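Local atomic coordinates of RING finger protein unkempt homolog (Mus musculus, PDB entry 5ELH), a protein that binds RNA sequence-specifically through clustered CCCH zinc fingers and represses translation, helping to set and maintain the early shape of embryonic cortical neurons. Residues H22-T25 with T31-H34; P17-H22 with H34-N39. All coordinates share one frame; numbering follows the deposited sequence.

Following the chain from the N terminus, the helix of residues 3-10 gives way to the irregular coil of the first zinc finger, and both contacts lie there, on one zinc ion. Interaction 2 is the outer closure: 17-22, in the loop after the helix, meets 34-39, enclosing 11 residues between them. Interaction 1 nests inside it, 22-25 meeting 31-34 across the zinc ion with five residues in the loop between. The two share His22 and His34, and their centres are about 7 Å apart. Cys24 and Cys32 supply ligands from the inner loop and His36 one from the outer, while Phe19 rests against the ring of that histidine.

Interaction 1: H22-T25 with T31-H34. With ZN (zinc ion), chain D.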
# COMPACT_ATOMS: atom_id res chain seq x y z
N HIS A 22 -13.21 -13.86 -13.28
CA HIS A 22 -13.30 -13.52 -14.70
C HIS A 22 -13.94 -12.15 -14.86
O HIS A 22 -14.73 -11.93 -15.78
CB HIS A 22 -14.09 -14.59 -15.48
CG HIS A 22 -13.75 -14.63 -16.94
ND1 HIS A 22 -14.21 -13.70 -17.84
CD2 HIS A 22 -13.00 -15.51 -17.66
CE1 HIS A 22 -13.76 -13.99 -19.05
NE2 HIS A 22 -13.02 -15.08 -18.96
N LYS A 23 -13.62 -11.23 -13.96
CA LYS A 23 -14.15 -9.87 -14.00
C LYS A 23 -13.04 -8.85 -14.23
O LYS A 23 -13.30 -7.66 -14.31
CB LYS A 23 -14.86 -9.53 -12.69
CG LYS A 23 -16.16 -10.27 -12.45
CD LYS A 23 -16.68 -9.99 -11.04
CE LYS A 23 -18.02 -10.66 -10.77
NZ LYS A 23 -18.45 -10.47 -9.36
N CYS A 24 -11.79 -9.31 -14.33
CA CYS A 24 -10.70 -8.38 -14.62
C CYS A 24 -10.64 -8.08 -16.11
O CYS A 24 -10.56 -8.99 -16.94
CB CYS A 24 -9.35 -8.91 -14.15
SG CYS A 24 -8.03 -7.68 -14.33
N THR A 25 -10.71 -6.80 -16.45
CA THR A 25 -10.68 -6.33 -17.83
C THR A 25 -9.27 -6.04 -18.29
O THR A 25 -9.08 -5.58 -19.42
CB THR A 25 -11.46 -5.01 -17.98
OG1 THR A 25 -10.77 -3.97 -17.27
CG2 THR A 25 -12.87 -5.15 -17.44
N THR A 31 -2.49 -5.66 -18.40
CA THR A 31 -2.02 -4.40 -17.83
C THR A 31 -2.32 -4.31 -16.34
O THR A 31 -2.24 -3.23 -15.75
CB THR A 31 -2.72 -3.20 -18.48
OG1 THR A 31 -4.11 -3.22 -18.15
CG2 THR A 31 -2.53 -3.22 -19.99
N CYS A 32 -2.69 -5.43 -15.73
CA CYS A 32 -3.14 -5.39 -14.35
C CYS A 32 -1.97 -5.17 -13.41
O CYS A 32 -0.85 -5.63 -13.64
CB CYS A 32 -3.89 -6.66 -13.94
SG CYS A 32 -4.79 -6.48 -12.37
N PHE A 33 -2.25 -4.46 -12.33
CA PHE A 33 -1.26 -4.17 -11.31
C PHE A 33 -1.02 -5.38 -10.40
O PHE A 33 -0.01 -5.45 -9.69
CB PHE A 33 -1.74 -2.98 -10.48
CG PHE A 33 -0.66 -2.36 -9.66
CD1 PHE A 33 0.22 -1.46 -10.23
CD2 PHE A 33 -0.52 -2.68 -8.32
CE1 PHE A 33 1.22 -0.88 -9.48
CE2 PHE A 33 0.48 -2.11 -7.57
CZ PHE A 33 1.35 -1.21 -8.15
N HIS A 34 -1.95 -6.32 -10.42
CA HIS A 34 -1.93 -7.47 -9.52
C HIS A 34 -1.61 -8.73 -10.30
O HIS A 34 -1.74 -8.74 -11.52
CB HIS A 34 -3.28 -7.58 -8.84
CG HIS A 34 -3.68 -6.33 -8.13
ND1 HIS A 34 -2.99 -5.84 -7.04
CD2 HIS A 34 -4.68 -5.44 -8.37
CE1 HIS A 34 -3.56 -4.72 -6.63
NE2 HIS A 34 -4.59 -4.46 -7.42
ZN ZN D . -6.41 -8.17 -12.69
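The first zinc finger of this RNA-binding module has a zinc ion at its centre, and two of its four ligands, Cys24 and Cys32, face each other here. Each gives its sulfur at 2.4 Å, Cys24 SG to the zinc ion and Cys32 SG to the same ion. The sulfurs stand 4.0 Å apart, SG of Cys24 to SG of Cys32, and the angle they subtend at the metal is about 115°, close to tetrahedral. This is the direct touch between 22-25 and 31-34: the zinc ion does the joining, and the backbones stay well apart, with 8.1 Å between the CA atoms of Cys24 and Cys32. Both thiolates reach in with each SG anti to its backbone N, which places each sulfur beside its own carbonyl carbon and turned onto the metal between them. Cys16 and His36 complete the CCCH set, with seven residues separating each cysteine from the next and three between Cys32 and the histidine. The sulfur of Cys32 has a second partner in its own segment: the backbone N of His34 donates to Cys32 SG at 3.4 Å, nearly straight at 166°. The N-H of His34 would be expected to draw off some of the negative charge on the Cys32 sulfur. Cys24 SG is likewise hydrogen-bonded to a residue flanking the segments. Beyond the site, the ring of Phe33 makes edge-to-face contacts with Tyr7 and Phe11, and its backbone bonds to Arg12, bringing the stretch after Cys32 against the N-terminal helical region.

Interaction 2: P17-H22 with H34-N39; sequences PLFVQH and HWHFVN. With ZN (zinc ion), chain D.
Phe19 lies flat against the zinc ligand His36, and the 17-22 turn is what puts it there. Coming from Pro17, the chain bends at Leu18, whose carbonyl O accepts the backbone N of Gln21 at 3.0 Å and probably also that of Lys23 in the next segment. Phe19 follows within a short 3-10 turn, its CG anti to the backbone N (chi1 175°), which swings the ring out over the imidazole. The two rings form an offset stack with centroids 4.2 Å apart and planes only 12° from parallel. Each ring is also covered by the other residue's CB: Phe19 CB sits 3.6 Å from the centroid of the His36 ring, and His36 CB is 3.6 Å from that of the Phe19 ring, each a CH-pi contact over a face. Near the overlap, Phe19 CD1 comes to 3.3 Å from His36 ND1. At its far end the phenyl turns an edge to the face of Phe37, CZ of Phe19 to CZ of Phe37 at 3.6 Å, with the planes at 76°. An alanine here would keep the CB over the imidazole but lose the phenyl, and is likely to open a gap beside CG and ND1 of His36 and leave Phe37 without the edge packed on its face. The turn ends as His22 N donates to the O of Phe19. On the other segment, His36 binds the zinc ion through NE2 at 2.0 Å, and its ND1 is hydrogen-bonded to ND1 of His27, so both imidazole nitrogens are held while Phe19 covers one face. An aromatic stacked on the metal-bound histidine thus backs the last ligand of the CCCH zinc finger that Cys16, Cys24 and Cys32 complete.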
# COMPACT_ATOMS: atom_id res chain seq x y z
N PRO A 17 -8.28 -9.72 -7.15
CA PRO A 17 -9.59 -10.26 -6.75
C PRO A 17 -10.61 -10.29 -7.88
O PRO A 17 -11.59 -11.03 -7.81
CB PRO A 17 -10.04 -9.29 -5.64
CG PRO A 17 -9.32 -8.02 -5.94
CD PRO A 17 -7.99 -8.43 -6.49
N LEU A 18 -10.39 -9.50 -8.93
CA LEU A 18 -11.31 -9.49 -10.07
C LEU A 18 -11.04 -10.67 -11.00
O LEU A 18 -11.97 -11.27 -11.53
CB LEU A 18 -11.20 -8.18 -10.86
CG LEU A 18 -11.74 -6.89 -10.22
CD1 LEU A 18 -11.66 -5.76 -11.23
CD2 LEU A 18 -13.16 -7.05 -9.71
N PHE A 19 -9.76 -11.00 -11.19
CA PHE A 19 -9.40 -12.04 -12.15
C PHE A 19 -9.97 -13.40 -11.76
O PHE A 19 -10.43 -14.18 -12.62
CB PHE A 19 -7.88 -12.16 -12.30
CG PHE A 19 -7.46 -13.30 -13.18
CD1 PHE A 19 -7.59 -13.21 -14.56
CD2 PHE A 19 -6.99 -14.49 -12.63
CE1 PHE A 19 -7.22 -14.26 -15.37
CE2 PHE A 19 -6.62 -15.54 -13.44
CZ PHE A 19 -6.74 -15.43 -14.82
N VAL A 20 -9.97 -13.68 -10.47
CA VAL A 20 -10.46 -14.96 -9.97
C VAL A 20 -11.93 -15.14 -10.32
O VAL A 20 -12.44 -16.26 -10.31
CB VAL A 20 -10.26 -15.09 -8.44
CG1 VAL A 20 -8.80 -14.90 -8.07
CG2 VAL A 20 -11.08 -14.06 -7.71
N GLN A 21 -12.60 -14.04 -10.64
CA GLN A 21 -14.02 -14.07 -10.99
C GLN A 21 -14.27 -13.83 -12.48
O GLN A 21 -15.41 -13.64 -12.88
CB GLN A 21 -14.76 -13.02 -10.18
CG GLN A 21 -14.88 -13.36 -8.71
CD GLN A 21 -15.24 -12.16 -7.86
OE1 GLN A 21 -14.92 -11.02 -8.20
NE2 GLN A 21 -15.90 -12.41 -6.73
N HIS A 22 -13.21 -13.86 -13.28
CA HIS A 22 -13.30 -13.52 -14.70
C HIS A 22 -13.94 -12.15 -14.86
O HIS A 22 -14.73 -11.93 -15.78
CB HIS A 22 -14.09 -14.59 -15.48
CG HIS A 22 -13.75 -14.63 -16.94
ND1 HIS A 22 -14.21 -13.70 -17.84
CD2 HIS A 22 -13.00 -15.51 -17.66
CE1 HIS A 22 -13.76 -13.99 -19.05
NE2 HIS A 22 -13.02 -15.08 -18.96
N HIS A 34 -1.95 -6.32 -10.42
CA HIS A 34 -1.93 -7.47 -9.52
C HIS A 34 -1.61 -8.73 -10.30
O HIS A 34 -1.74 -8.74 -11.52
CB HIS A 34 -3.28 -7.58 -8.84
CG HIS A 34 -3.68 -6.33 -8.13
ND1 HIS A 34 -2.99 -5.84 -7.04
CD2 HIS A 34 -4.68 -5.44 -8.37
CE1 HIS A 34 -3.56 -4.72 -6.63
NE2 HIS A 34 -4.59 -4.46 -7.42
N TRP A 35 -1.18 -9.79 -9.62
CA TRP A 35 -0.90 -11.03 -10.34
C TRP A 35 -2.18 -11.82 -10.58
O TRP A 35 -3.12 -11.78 -9.78
CB TRP A 35 0.20 -11.88 -9.68
CG TRP A 35 -0.04 -12.43 -8.31
CD1 TRP A 35 0.42 -11.93 -7.13
CD2 TRP A 35 -0.75 -13.63 -7.98
NE1 TRP A 35 0.04 -12.73 -6.09
CE2 TRP A 35 -0.69 -13.78 -6.58
CE3 TRP A 35 -1.44 -14.59 -8.73
CZ2 TRP A 35 -1.29 -14.85 -5.91
CZ3 TRP A 35 -2.04 -15.65 -8.06
CH2 TRP A 35 -1.96 -15.77 -6.66
N HIS A 36 -2.20 -12.51 -11.71
CA HIS A 36 -3.33 -13.34 -12.09
C HIS A 36 -2.96 -14.82 -11.92
O HIS A 36 -3.74 -15.62 -11.42
CB HIS A 36 -3.76 -13.03 -13.53
CG HIS A 36 -4.44 -11.70 -13.70
ND1 HIS A 36 -4.98 -11.30 -14.90
CD2 HIS A 36 -4.68 -10.70 -12.82
CE1 HIS A 36 -5.52 -10.10 -14.76
NE2 HIS A 36 -5.36 -9.71 -13.51
N PHE A 37 -1.75 -15.18 -12.34
CA PHE A 37 -1.24 -16.54 -12.14
C PHE A 37 -0.08 -16.50 -11.18
O PHE A 37 0.65 -15.52 -11.13
CB PHE A 37 -0.82 -17.17 -13.45
CG PHE A 37 -1.92 -17.19 -14.47
CD1 PHE A 37 -2.98 -18.06 -14.33
CD2 PHE A 37 -1.90 -16.31 -15.53
CE1 PHE A 37 -4.00 -18.08 -15.26
CE2 PHE A 37 -2.93 -16.32 -16.47
CZ PHE A 37 -3.98 -17.20 -16.33
N VAL A 38 0.08 -17.57 -10.42
CA VAL A 38 1.11 -17.62 -9.39
C VAL A 38 2.50 -17.32 -9.95
O VAL A 38 3.31 -16.67 -9.29
CB VAL A 38 1.09 -18.98 -8.66
CG1 VAL A 38 2.29 -19.11 -7.73
CG2 VAL A 38 -0.20 -19.11 -7.88
N ASN A 39 2.77 -17.76 -11.18
CA ASN A 39 4.08 -17.49 -11.77
C ASN A 39 4.31 -16.03 -12.14
O ASN A 39 5.42 -15.66 -12.53
CB ASN A 39 4.38 -18.42 -12.95
CG ASN A 39 3.41 -18.26 -14.09
OD1 ASN A 39 2.60 -17.33 -14.13
ND2 ASN A 39 3.48 -19.17 -15.04
ZN ZN D . -6.41 -8.17 -12.69